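Local coordinates for protein HP0958 (Helicobacter pylori, PDB 3NA7) that probably serves in flagellar biogenesis as an export chaperone and post-transcriptional regulator, built from a coiled-coil hairpin and a C4 zinc ribbon, at residues Glu85-Ser88 against Glu89-Arg93; Glu138-Ala141 against Leu142-Ser146. All blocks are in the same frame, centred on the assembly; numbering follows the deposited sequence.

Overall arrangement
Both contacts are local, made between neighbours in sequence, and they fall at very different places on the long antiparallel coiled-coil hairpin. Interaction 1 comes first along the chain: it is the turn that joins helix 24-85 to helix 91-171, and its centre lies about 72 Å from the centre of the chain. Interaction 2 follows more than forty residues later, within helix 91-171 where that helix packs on helix 24-85. The two centres are about 78 Å apart and the nearest atoms about 64 Å, so the contacts do not touch; what links them is the shared helix. Together they mark the reversal and the body of one elongated domain, with the zinc ribbon following later in the chain.

Interaction 1 of 2, residues Glu85-Ser88 against Glu89-Arg93; sequences EIKS and ERELR
Ile-86 and Leu-92 come close across a chain reversal, their CA atoms 7.1 Å apart: Ile-86 leaves the helical conformation with a positive phi, and the backbone doubles back through Lys-87, Ser-88 and Glu-89 before turning helical again. The apolar part of the contact sits on the inside of this bend. The CB of Ile-86 points toward the returning chain, and CG1 and CD1 make the contact, the side chain crossing those of Glu-91 and Leu-92 at about a right angle. Its CG1 lies 4.2 Å from Leu-92 CG, while CD1 lies 3.9 Å from Leu-92 N and 4.0 Å from Glu-91 CB. Chi1 of -159° sets CG1 roughly opposite the backbone N, and chi2 of 32°, well off a staggered value, then decides where CD1 falls.

The polar part belongs to Ser-88. Its hydroxyl oxygen accepts a hydrogen bond from the backbone of Arg-90, N to OG 3.3 Å, long but fairly straight at 162° at the hydrogen. This i to i+2 bond is that of an ST turn. The same OG lies 3.3 Å from Arg-90 CG, and the arginine chain bends at chi2. Lys-87 NZ and Glu-91 OE2, from residues either side of Ser-88 in sequence, carry opposite charges 5.0 Å apart, too far for a salt bridge, though a weak attraction is likely.

The whole contact is a surface turn at the far end of the coiled-coil hairpin. Helix 24-85 finishes here, where Glu-85 pairs with Lys-81 in a salt bridge, and helix 91-171 sets off antiparallel to it.

Interaction 2 of 2, residues Glu138-Ala141 against Leu142-Ser146; sequences EKLA and LELES
Leu-142 follows Glu-138 by one turn of helix, and its backbone N donates to Glu-138 O at 2.9 Å, a bond straight at both ends. The next three residues repeat the i to i+4 pattern. Glu-143 N reaches Lys-139 O at 3.1 Å, with the donor tilted 18° out of the carbonyl plane. Leu-144 N meets Leu-140 O at 3.1 Å, almost in line with the C=O bond. Glu-145 N to Ala-141 O, also 3.1 Å, is weak, bent to 127° at the hydrogen. All four carbonyls from Glu-138 to Ala-141 thus have an amide partner within the helix, the last of them loosely held.

Between the side chains the contact is mainly apolar. Leu-140 and Leu-144 approach aslant, CD1 to CD1 at 4.0 Å. On another side of the helix, Glu-138 and Leu-142 run side by side, with Glu-138 CG 3.8 Å from Leu-142 CD1; chi1 of -68° sets Leu-142 CG beside its own backbone N, 3.3 Å from Glu-138 O.

Helix 24-85 lies against this part of helix 91-171: Ala-141, buried, touches Leu-34 and Leu-38, while Leu-140 meets Ala-37 and Leu-144 meets Asp-33, joining the two arms of the antiparallel coiled coil.

Interaction 1 of 2, residues Glu85-Ser88 against Glu89-Arg93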
loop_
_atom_site.group_PDB
_atom_site.type_symbol
_atom_site.label_atom_id
_atom_site.label_comp_id
_atom_site.label_asym_id
_atom_site.label_seq_id
_atom_site.Cartn_x
_atom_site.Cartn_y
_atom_site.Cartn_z
ATOM N N GLU A 85 -46.312 -17.096 -50.208
ATOM C CA GLU A 85 -46.253 -17.886 -51.442
ATOM C C GLU A 85 -46.818 -19.271 -51.193
ATOM O O GLU A 85 -47.392 -19.900 -52.080
ATOM C CB GLU A 85 -44.794 -18.013 -51.897
ATOM C CG GLU A 85 -44.050 -16.681 -51.975
ATOM C CD GLU A 85 -42.540 -16.832 -51.984
ATOM O OE1 GLU A 85 -42.003 -17.665 -51.224
ATOM O OE2 GLU A 85 -41.887 -16.095 -52.751
ATOM N N ILE A 86 -46.612 -19.721 -49.961
ATOM C CA ILE A 86 -47.114 -20.973 -49.386
ATOM C C ILE A 86 -46.806 -22.290 -50.129
ATOM O O ILE A 86 -45.682 -22.793 -50.012
ATOM C CB ILE A 86 -48.574 -20.866 -48.808
ATOM C CG1 ILE A 86 -48.822 -22.002 -47.795
ATOM C CG2 ILE A 86 -49.649 -20.814 -49.909
ATOM C CD1 ILE A 86 -47.586 -22.435 -47.002
ATOM N N LYS A 87 -47.796 -22.834 -50.848
ATOM C CA LYS A 87 -47.730 -24.165 -51.474
ATOM C C LYS A 87 -49.110 -24.817 -51.407
ATOM O O LYS A 87 -49.742 -25.068 -52.435
ATOM C CB LYS A 87 -46.726 -25.071 -50.749
ATOM C CG LYS A 87 -45.897 -25.993 -51.646
ATOM C CD LYS A 87 -44.998 -26.908 -50.801
ATOM C CE LYS A 87 -44.046 -26.115 -49.898
ATOM N NZ LYS A 87 -43.329 -27.011 -48.948
ATOM N N SER A 88 -49.565 -25.074 -50.181
ATOM C CA SER A 88 -50.784 -25.833 -49.915
ATOM C C SER A 88 -51.554 -25.206 -48.740
ATOM O O SER A 88 -52.185 -24.143 -48.890
ATOM C CB SER A 88 -50.431 -27.306 -49.621
ATOM O OG SER A 88 -49.489 -27.428 -48.550
ATOM N N GLU A 89 -51.496 -25.884 -47.587
ATOM C CA GLU A 89 -52.019 -25.403 -46.299
ATOM C C GLU A 89 -51.815 -26.515 -45.280
ATOM O O GLU A 89 -52.476 -26.588 -44.235
ATOM C CB GLU A 89 -53.484 -24.955 -46.367
ATOM C CG GLU A 89 -53.802 -23.727 -45.506
ATOM C CD GLU A 89 -54.059 -24.052 -44.036
ATOM O OE1 GLU A 89 -55.216 -23.866 -43.597
ATOM O OE2 GLU A 89 -53.119 -24.487 -43.318
ATOM N N ARG A 90 -50.880 -27.397 -45.604
ATOM C CA ARG A 90 -50.227 -28.176 -44.569
ATOM C C ARG A 90 -49.439 -27.155 -43.729
ATOM O O ARG A 90 -49.581 -27.084 -42.497
ATOM C CB ARG A 90 -49.271 -29.215 -45.184
ATOM C CG ARG A 90 -49.782 -29.941 -46.448
ATOM C CD ARG A 90 -50.676 -31.135 -46.111
ATOM N NE ARG A 90 -51.436 -31.615 -47.264
ATOM C CZ ARG A 90 -50.935 -32.354 -48.258
ATOM N NH1 ARG A 90 -49.651 -32.710 -48.261
ATOM N NH2 ARG A 90 -51.727 -32.730 -49.262
ATOM N N GLU A 91 -48.683 -26.313 -44.436
ATOM C CA GLU A 91 -47.542 -25.588 -43.867
ATOM C C GLU A 91 -47.816 -24.232 -43.226
ATOM O O GLU A 91 -47.026 -23.774 -42.406
ATOM C CB GLU A 91 -46.376 -25.539 -44.872
ATOM C CG GLU A 91 -46.191 -26.844 -45.696
ATOM C CD GLU A 91 -46.222 -28.169 -44.868
ATOM O OE1 GLU A 91 -46.278 -28.155 -43.602
ATOM O OE2 GLU A 91 -46.197 -29.251 -45.516
ATOM N N LEU A 92 -48.930 -23.597 -43.568
ATOM C CA LEU A 92 -49.343 -22.388 -42.846
ATOM C C LEU A 92 -49.347 -22.499 -41.299
ATOM O O LEU A 92 -48.869 -21.579 -40.613
ATOM C CB LEU A 92 -50.690 -21.871 -43.335
ATOM C CG LEU A 92 -50.514 -20.638 -44.208
ATOM C CD1 LEU A 92 -51.829 -19.872 -44.371
ATOM C CD2 LEU A 92 -49.417 -19.752 -43.613
ATOM N N ARG A 93 -49.884 -23.594 -40.757
ATOM C CA ARG A 93 -49.829 -23.829 -39.311
ATOM C C ARG A 93 -48.389 -24.145 -38.886
ATOM O O ARG A 93 -47.934 -23.688 -37.837
ATOM C CB ARG A 93 -50.784 -24.951 -38.882
ATOM C CG ARG A 93 -52.270 -24.636 -39.068
ATOM C CD ARG A 93 -53.164 -25.503 -38.155
ATOM N NE ARG A 93 -53.852 -26.593 -38.853
ATOM C CZ ARG A 93 -53.325 -27.786 -39.137
ATOM N NH1 ARG A 93 -52.074 -28.081 -38.803
ATOM N NH2 ARG A 93 -54.053 -28.693 -39.773
#

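Interaction 2 of 2, residues Glu138-Ala141 against Leu142-Ser146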
loop_
_atom_site.group_PDB
_atom_site.type_symbol
_atom_site.label_atom_id
_atom_site.label_comp_id
_atom_site.label_asym_id
_atom_site.label_seq_id
_atom_site.Cartn_x
_atom_site.Cartn_y
_atom_site.Cartn_z
ATOM N N GLU A 138 -8.865 15.896 -4.315
ATOM C CA GLU A 138 -7.953 16.925 -4.786
ATOM C C GLU A 138 -8.141 18.217 -3.955
ATOM O O GLU A 138 -7.175 18.817 -3.532
ATOM C CB GLU A 138 -8.179 17.201 -6.282
ATOM C CG GLU A 138 -7.136 18.173 -6.882
ATOM C CD GLU A 138 -7.162 18.258 -8.416
ATOM O OE1 GLU A 138 -6.193 18.799 -9.002
ATOM O OE2 GLU A 138 -8.120 17.760 -9.036
ATOM N N LYS A 139 -9.390 18.629 -3.740
ATOM C CA LYS A 139 -9.703 19.767 -2.865
ATOM C C LYS A 139 -9.028 19.551 -1.504
ATOM O O LYS A 139 -8.302 20.430 -1.017
ATOM C CB LYS A 139 -11.216 19.953 -2.730
ATOM C CG LYS A 139 -11.682 21.301 -2.106
ATOM C CD LYS A 139 -13.180 21.559 -2.399
ATOM C CE LYS A 139 -13.729 22.841 -1.725
ATOM N NZ LYS A 139 -15.030 23.311 -2.356
ATOM N N LEU A 140 -9.225 18.359 -0.927
ATOM C CA LEU A 140 -8.576 17.972 0.333
ATOM C C LEU A 140 -7.037 18.072 0.271
ATOM O O LEU A 140 -6.417 18.780 1.095
ATOM C CB LEU A 140 -9.086 16.603 0.845
ATOM C CG LEU A 140 -8.586 16.041 2.204
ATOM C CD1 LEU A 140 -8.927 16.978 3.369
ATOM C CD2 LEU A 140 -9.108 14.593 2.503
ATOM N N ALA A 141 -6.416 17.427 -0.713
ATOM C CA ALA A 141 -4.928 17.482 -0.860
ATOM C C ALA A 141 -4.404 18.920 -0.908
ATOM O O ALA A 141 -3.414 19.254 -0.252
ATOM C CB ALA A 141 -4.454 16.719 -2.106
ATOM N N LEU A 142 -5.065 19.761 -1.702
ATOM C CA LEU A 142 -4.664 21.168 -1.854
ATOM C C LEU A 142 -4.757 21.950 -0.550
ATOM O O LEU A 142 -3.948 22.818 -0.305
ATOM C CB LEU A 142 -5.468 21.860 -2.960
ATOM C CG LEU A 142 -5.153 21.334 -4.368
ATOM C CD1 LEU A 142 -6.315 21.580 -5.342
ATOM C CD2 LEU A 142 -3.847 21.919 -4.915
ATOM N N GLU A 143 -5.737 21.630 0.283
ATOM C CA GLU A 143 -5.864 22.258 1.592
ATOM C C GLU A 143 -4.714 21.852 2.532
ATOM O O GLU A 143 -4.067 22.704 3.135
ATOM C CB GLU A 143 -7.234 21.927 2.207
ATOM C CG GLU A 143 -7.455 22.414 3.662
ATOM C CD GLU A 143 -8.684 21.774 4.317
ATOM O OE1 GLU A 143 -9.005 20.614 3.952
ATOM O OE2 GLU A 143 -9.327 22.421 5.191
ATOM N N LEU A 144 -4.470 20.552 2.641
ATOM C CA LEU A 144 -3.471 19.986 3.568
ATOM C C LEU A 144 -2.009 20.275 3.249
ATOM O O LEU A 144 -1.175 20.327 4.152
ATOM C CB LEU A 144 -3.652 18.473 3.668
ATOM C CG LEU A 144 -5.015 18.032 4.191
ATOM C CD1 LEU A 144 -5.075 16.512 4.337
ATOM C CD2 LEU A 144 -5.354 18.722 5.533
ATOM N N GLU A 145 -1.710 20.481 1.978
ATOM C CA GLU A 145 -0.340 20.413 1.487
ATOM C C GLU A 145 0.585 21.536 1.982
ATOM O O GLU A 145 1.785 21.307 2.201
ATOM C CB GLU A 145 -0.356 20.350 -0.044
ATOM C CG GLU A 145 0.997 20.341 -0.722
ATOM C CD GLU A 145 0.975 19.654 -2.099
ATOM O OE1 GLU A 145 0.533 18.480 -2.177
ATOM O OE2 GLU A 145 1.422 20.275 -3.096
ATOM N N SER A 146 0.050 22.747 2.128
ATOM C CA SER A 146 0.893 23.903 2.488
ATOM C C SER A 146 1.566 23.669 3.846
ATOM O O SER A 146 2.802 23.712 3.955
ATOM C CB SER A 146 0.085 25.216 2.466
ATOM O OG SER A 146 0.924 26.343 2.703
#